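Local coordinates for cell division control protein 45 cdc45 putative (Entamoeba histolytica, PDB 6CC2) that probably serves in DNA replication as a Cdc45-family protein, the component that joins MCM and GINS in the eukaryotic replicative helicase, at residues 334-337 against 338-341; 61-64 against 65-69. All blocks are in the same frame, centred on the assembly; numbering follows the deposited sequence.

Contact 1: 334-337 against 338-341; sequences FENL and FLPS
The F338 ring meets the preceding turn at its edge, where the carbonyl oxygen of E335 lies near the ring plane, 4.0 Å from CD2, while L337 C approaches obliquely. Over one face, offset towards CD2, stands L337 CB, 4.4 Å from F338 CD2, a loose apolar contact between neighbours in sequence. With CG beside its own backbone N (chi1 -63°), the ring leans back over the turn; elsewhere it packs on L322 of helix 315-331 and on M255 and C257 of strand 251-257. The backbone closes the turn with F338 N donating to E335 O, a straight but long bond of 3.3 Å (N-H...O 168°), the donor standing above the carbonyl plane. One step earlier, L337 N reaches F334 O at 2.9 Å. Both are i to i+3 bonds, the signature of a 3-10 turn, here delivering the chain into strand 338-344, an outer strand of a three-stranded mixed sheet that runs antiparallel to 251-257. On the other side of the backbone from F338, the L339 side chain turns back against the oxygen of the N336 carbonyl, its CG 3.2 Å and CD1 3.5 Å from N336 O. That leucine also touches A219 and V223 of helix 219-233, whereas buried L337 is directed to M325 and I277 of two other helices.

Contact 2: 61-64 against 65-69; sequences YETL and SRVFK
E62 and R66, one turn apart on helix 61-71, pair across its exposed surface in an i to i+4 salt bridge. The helix packs beside a parallel, Rossmann-like alpha/beta sheet, its apolar side covering strands 24-29 and 77-83. The ionic contact is long, E62 OE1 to R66 NH1 3.5 Å. The carboxylate oxygen comes to the edge of the guanidinium, near its plane, although the two flat groups are turned 53° apart. Both chains run side by side in the same direction, and R66, extended from CG to NE, carries its NH1 back above E62 CB.

Main-chain hydrogen bonds are all of the alpha-helical i to i+4 kind. S65 N donates to Y61 O at 2.9 Å, R66 N to E62 O at 3.0 Å and F68 N to L64 O at 3.0 Å; V67 N to T63 O is the straightest, with an N-H...O angle of 174°.

Apolar contacts between the side chains are slighter: T63 CG2 and V67 CG2 approach to 4.3 Å. L64 and F68 instead face inward, where both touch Y28 and L95, while Y61 packs edge-to-face on F517 and its OH accepts a hydrogen bond from A86 N. T63 OG1 is likewise bonded outside, to N59 OD1. R66 turns CG away from its own carbonyl carbon (chi1 -79°), which sets the start of its chain against the carbonyl oxygen one turn back, CG 3.3 Å from E62 O.

How the contacts relate
From the N terminus, contact 2 comes first, within helix 61-71, which follows strand 53-57 at the outer end of the six-stranded parallel sheet and leads towards strand 77-83. Contact 1 opens much later, where the chain leaves helix 315-331 and turns into strand 338-344. The two are therefore in series, neither nested nor crossed. Neither closes a long loop, since each joins residues three or four places apart. They lie on opposite sides of the chain's centre. The centres of contacts 1 and 2 are about 41 Å apart, and the nearest atoms of contacts 1 and 2 about 28 Å apart. Contact 2 belongs to the parallel alpha/beta part, contact 1 to the small mixed sheet and its surrounding helices.

Contact 1: 334-337 against 338-341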
loop_
_atom_site.group_PDB
_atom_site.type_symbol
_atom_site.label_atom_id
_atom_site.label_comp_id
_atom_site.label_asym_id
_atom_site.label_seq_id
_atom_site.Cartn_x
_atom_site.Cartn_y
_atom_site.Cartn_z
ATOM N N PHE A 334 0.568 -11.745 -19.584
ATOM C CA PHE A 334 0.322 -10.594 -18.722
ATOM C C PHE A 334 -0.658 -9.644 -19.408
ATOM O O PHE A 334 -0.444 -8.434 -19.499
ATOM C CB PHE A 334 1.613 -9.876 -18.286
ATOM C CG PHE A 334 2.578 -9.529 -19.406
ATOM C CD1 PHE A 334 2.421 -8.376 -20.144
ATOM C CD2 PHE A 334 3.686 -10.329 -19.657
ATOM C CE1 PHE A 334 3.314 -8.038 -21.138
ATOM C CE2 PHE A 334 4.588 -10.005 -20.642
ATOM C CZ PHE A 334 4.409 -8.851 -21.395
ATOM N N GLU A 335 -1.799 -10.198 -19.833
ATOM C CA GLU A 335 -2.824 -9.390 -20.488
ATOM C C GLU A 335 -3.423 -8.354 -19.558
ATOM O O GLU A 335 -3.947 -7.339 -20.035
ATOM C CB GLU A 335 -3.939 -10.296 -21.020
ATOM C CG GLU A 335 -3.495 -11.320 -22.066
ATOM C CD GLU A 335 -2.935 -12.601 -21.451
ATOM O OE1 GLU A 335 -2.692 -12.639 -20.223
ATOM O OE2 GLU A 335 -2.738 -13.577 -22.206
ATOM N N ASN A 336 -3.389 -8.600 -18.240
ATOM C CA ASN A 336 -3.843 -7.612 -17.258
ATOM C C ASN A 336 -2.919 -6.404 -17.177
ATOM O O ASN A 336 -3.151 -5.509 -16.356
ATOM C CB ASN A 336 -3.968 -8.225 -15.868
ATOM C CG ASN A 336 -5.239 -9.015 -15.692
ATOM O OD1 ASN A 336 -6.197 -8.842 -16.435
ATOM N ND2 ASN A 336 -5.247 -9.896 -14.701
ATOM N N LEU A 337 -1.860 -6.360 -17.981
ATOM C CA LEU A 337 -1.084 -5.130 -18.060
ATOM C C LEU A 337 -1.925 -3.991 -18.624
ATOM O O LEU A 337 -1.674 -2.820 -18.324
ATOM C CB LEU A 337 0.149 -5.349 -18.915
ATOM C CG LEU A 337 1.081 -4.150 -19.071
ATOM C CD1 LEU A 337 1.625 -3.696 -17.740
ATOM C CD2 LEU A 337 2.189 -4.522 -20.018
ATOM N N PHE A 338 -2.922 -4.308 -19.448
ATOM C CA PHE A 338 -3.757 -3.281 -20.064
ATOM C C PHE A 338 -5.027 -3.163 -19.231
ATOM O O PHE A 338 -5.873 -4.068 -19.233
ATOM C CB PHE A 338 -4.048 -3.624 -21.519
ATOM C CG PHE A 338 -2.812 -3.658 -22.361
ATOM C CD1 PHE A 338 -2.259 -2.485 -22.844
ATOM C CD2 PHE A 338 -2.173 -4.862 -22.632
ATOM C CE1 PHE A 338 -1.108 -2.509 -23.615
ATOM C CE2 PHE A 338 -1.026 -4.888 -23.395
ATOM C CZ PHE A 338 -0.495 -3.705 -23.886
ATOM N N LEU A 339 -5.137 -2.065 -18.504
ATOM C CA LEU A 339 -6.283 -1.771 -17.658
ATOM C C LEU A 339 -6.608 -0.294 -17.806
ATOM O O LEU A 339 -5.717 0.515 -18.082
ATOM C CB LEU A 339 -5.994 -2.068 -16.179
ATOM C CG LEU A 339 -5.650 -3.513 -15.822
ATOM C CD1 LEU A 339 -5.192 -3.551 -14.356
ATOM C CD2 LEU A 339 -6.821 -4.422 -16.021
ATOM N N PRO A 340 -7.864 0.091 -17.591
ATOM C CA PRO A 340 -8.200 1.520 -17.610
ATOM C C PRO A 340 -7.496 2.267 -16.487
ATOM O O PRO A 340 -7.336 1.756 -15.381
ATOM C CB PRO A 340 -9.726 1.531 -17.428
ATOM C CG PRO A 340 -10.037 0.253 -16.713
ATOM C CD PRO A 340 -9.035 -0.752 -17.287
ATOM N N SER A 341 -7.042 3.468 -16.802
ATOM C CA SER A 341 -6.483 4.412 -15.845
ATOM C C SER A 341 -7.455 5.575 -15.660
ATOM O O SER A 341 -8.080 6.033 -16.626
ATOM C CB SER A 341 -5.142 4.963 -16.328
ATOM O OG SER A 341 -4.081 4.071 -16.091
#

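Contact 2: 61-64 against 65-69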
loop_
_atom_site.group_PDB
_atom_site.type_symbol
_atom_site.label_atom_id
_atom_site.label_comp_id
_atom_site.label_asym_id
_atom_site.label_seq_id
_atom_site.Cartn_x
_atom_site.Cartn_y
_atom_site.Cartn_z
ATOM N N TYR A 61 -1.142 -1.967 16.831
ATOM C CA TYR A 61 -2.241 -1.897 17.784
ATOM C C TYR A 61 -1.801 -1.454 19.169
ATOM O O TYR A 61 -2.638 -0.965 19.953
ATOM C CB TYR A 61 -2.971 -3.235 17.866
ATOM C CG TYR A 61 -3.816 -3.508 16.657
ATOM C CD1 TYR A 61 -4.867 -2.675 16.323
ATOM C CD2 TYR A 61 -3.573 -4.596 15.846
ATOM C CE1 TYR A 61 -5.645 -2.905 15.215
ATOM C CE2 TYR A 61 -4.349 -4.852 14.729
ATOM C CZ TYR A 61 -5.399 -4.000 14.419
ATOM O OH TYR A 61 -6.162 -4.210 13.301
ATOM N N GLU A 62 -0.519 -1.609 19.502
ATOM C CA GLU A 62 -0.025 -1.096 20.768
ATOM C C GLU A 62 -0.149 0.420 20.814
ATOM O O GLU A 62 -0.564 0.990 21.833
ATOM C CB GLU A 62 1.429 -1.519 20.981
ATOM C CG GLU A 62 1.671 -3.013 20.896
ATOM C CD GLU A 62 3.113 -3.378 21.206
ATOM O OE1 GLU A 62 3.763 -2.641 21.979
ATOM O OE2 GLU A 62 3.597 -4.399 20.671
ATOM N N THR A 63 0.253 1.092 19.732
ATOM C CA THR A 63 0.135 2.544 19.657
ATOM C C THR A 63 -1.328 2.972 19.705
ATOM O O THR A 63 -1.704 3.884 20.469
ATOM C CB THR A 63 0.796 3.055 18.375
ATOM O OG1 THR A 63 2.199 2.783 18.441
ATOM C CG2 THR A 63 0.576 4.559 18.206
ATOM N N LEU A 64 -2.164 2.316 18.900
ATOM C CA LEU A 64 -3.593 2.600 18.919
ATOM C C LEU A 64 -4.128 2.525 20.345
ATOM O O LEU A 64 -4.802 3.447 20.816
ATOM C CB LEU A 64 -4.326 1.623 17.991
ATOM C CG LEU A 64 -5.824 1.910 17.809
ATOM C CD1 LEU A 64 -6.325 1.414 16.454
ATOM C CD2 LEU A 64 -6.652 1.281 18.908
ATOM N N SER A 65 -3.811 1.443 21.055
ATOM C CA SER A 65 -4.332 1.255 22.406
ATOM C C SER A 65 -3.817 2.333 23.353
ATOM O O SER A 65 -4.571 2.846 24.189
ATOM C CB SER A 65 -3.950 -0.135 22.914
ATOM O OG SER A 65 -4.494 -0.350 24.208
ATOM N N ARG A 66 -2.537 2.708 23.223
ATOM C CA ARG A 66 -1.955 3.691 24.127
ATOM C C ARG A 66 -2.563 5.070 23.923
ATOM O O ARG A 66 -2.877 5.760 24.899
ATOM C CB ARG A 66 -0.442 3.729 23.938
ATOM C CG ARG A 66 0.276 2.573 24.639
ATOM C CD ARG A 66 1.798 2.727 24.585
ATOM N NE ARG A 66 2.478 1.748 25.428
ATOM C CZ ARG A 66 3.128 0.673 24.986
ATOM N NH1 ARG A 66 3.206 0.410 23.685
ATOM N NH2 ARG A 66 3.711 -0.144 25.856
ATOM N N VAL A 67 -2.724 5.500 22.664
ATOM C CA VAL A 67 -3.315 6.816 22.423
ATOM C C VAL A 67 -4.775 6.828 22.861
ATOM O O VAL A 67 -5.244 7.790 23.484
ATOM C CB VAL A 67 -3.174 7.216 20.943
ATOM C CG1 VAL A 67 -3.962 8.493 20.660
ATOM C CG2 VAL A 67 -1.717 7.376 20.564
ATOM N N PHE A 68 -5.519 5.766 22.524
ATOM C CA PHE A 68 -6.913 5.672 22.950
ATOM C C PHE A 68 -7.021 5.849 24.461
ATOM O O PHE A 68 -7.796 6.681 24.945
ATOM C CB PHE A 68 -7.505 4.339 22.507
ATOM C CG PHE A 68 -9.001 4.220 22.744
ATOM C CD1 PHE A 68 -9.903 4.707 21.813
ATOM C CD2 PHE A 68 -9.488 3.601 23.877
ATOM C CE1 PHE A 68 -11.264 4.582 22.015
ATOM C CE2 PHE A 68 -10.858 3.486 24.091
ATOM C CZ PHE A 68 -11.735 3.973 23.162
ATOM N N LYS A 69 -6.197 5.119 25.222
ATOM C CA LYS A 69 -6.259 5.213 26.674
ATOM C C LYS A 69 -5.919 6.622 27.157
ATOM O O LYS A 69 -6.562 7.145 28.073
ATOM C CB LYS A 69 -5.321 4.193 27.308
ATOM C CG LYS A 69 -5.395 4.181 28.836
ATOM C CD LYS A 69 -4.363 3.254 29.448
ATOM C CE LYS A 69 -4.533 3.184 30.969
ATOM N NZ LYS A 69 -3.449 2.400 31.610
#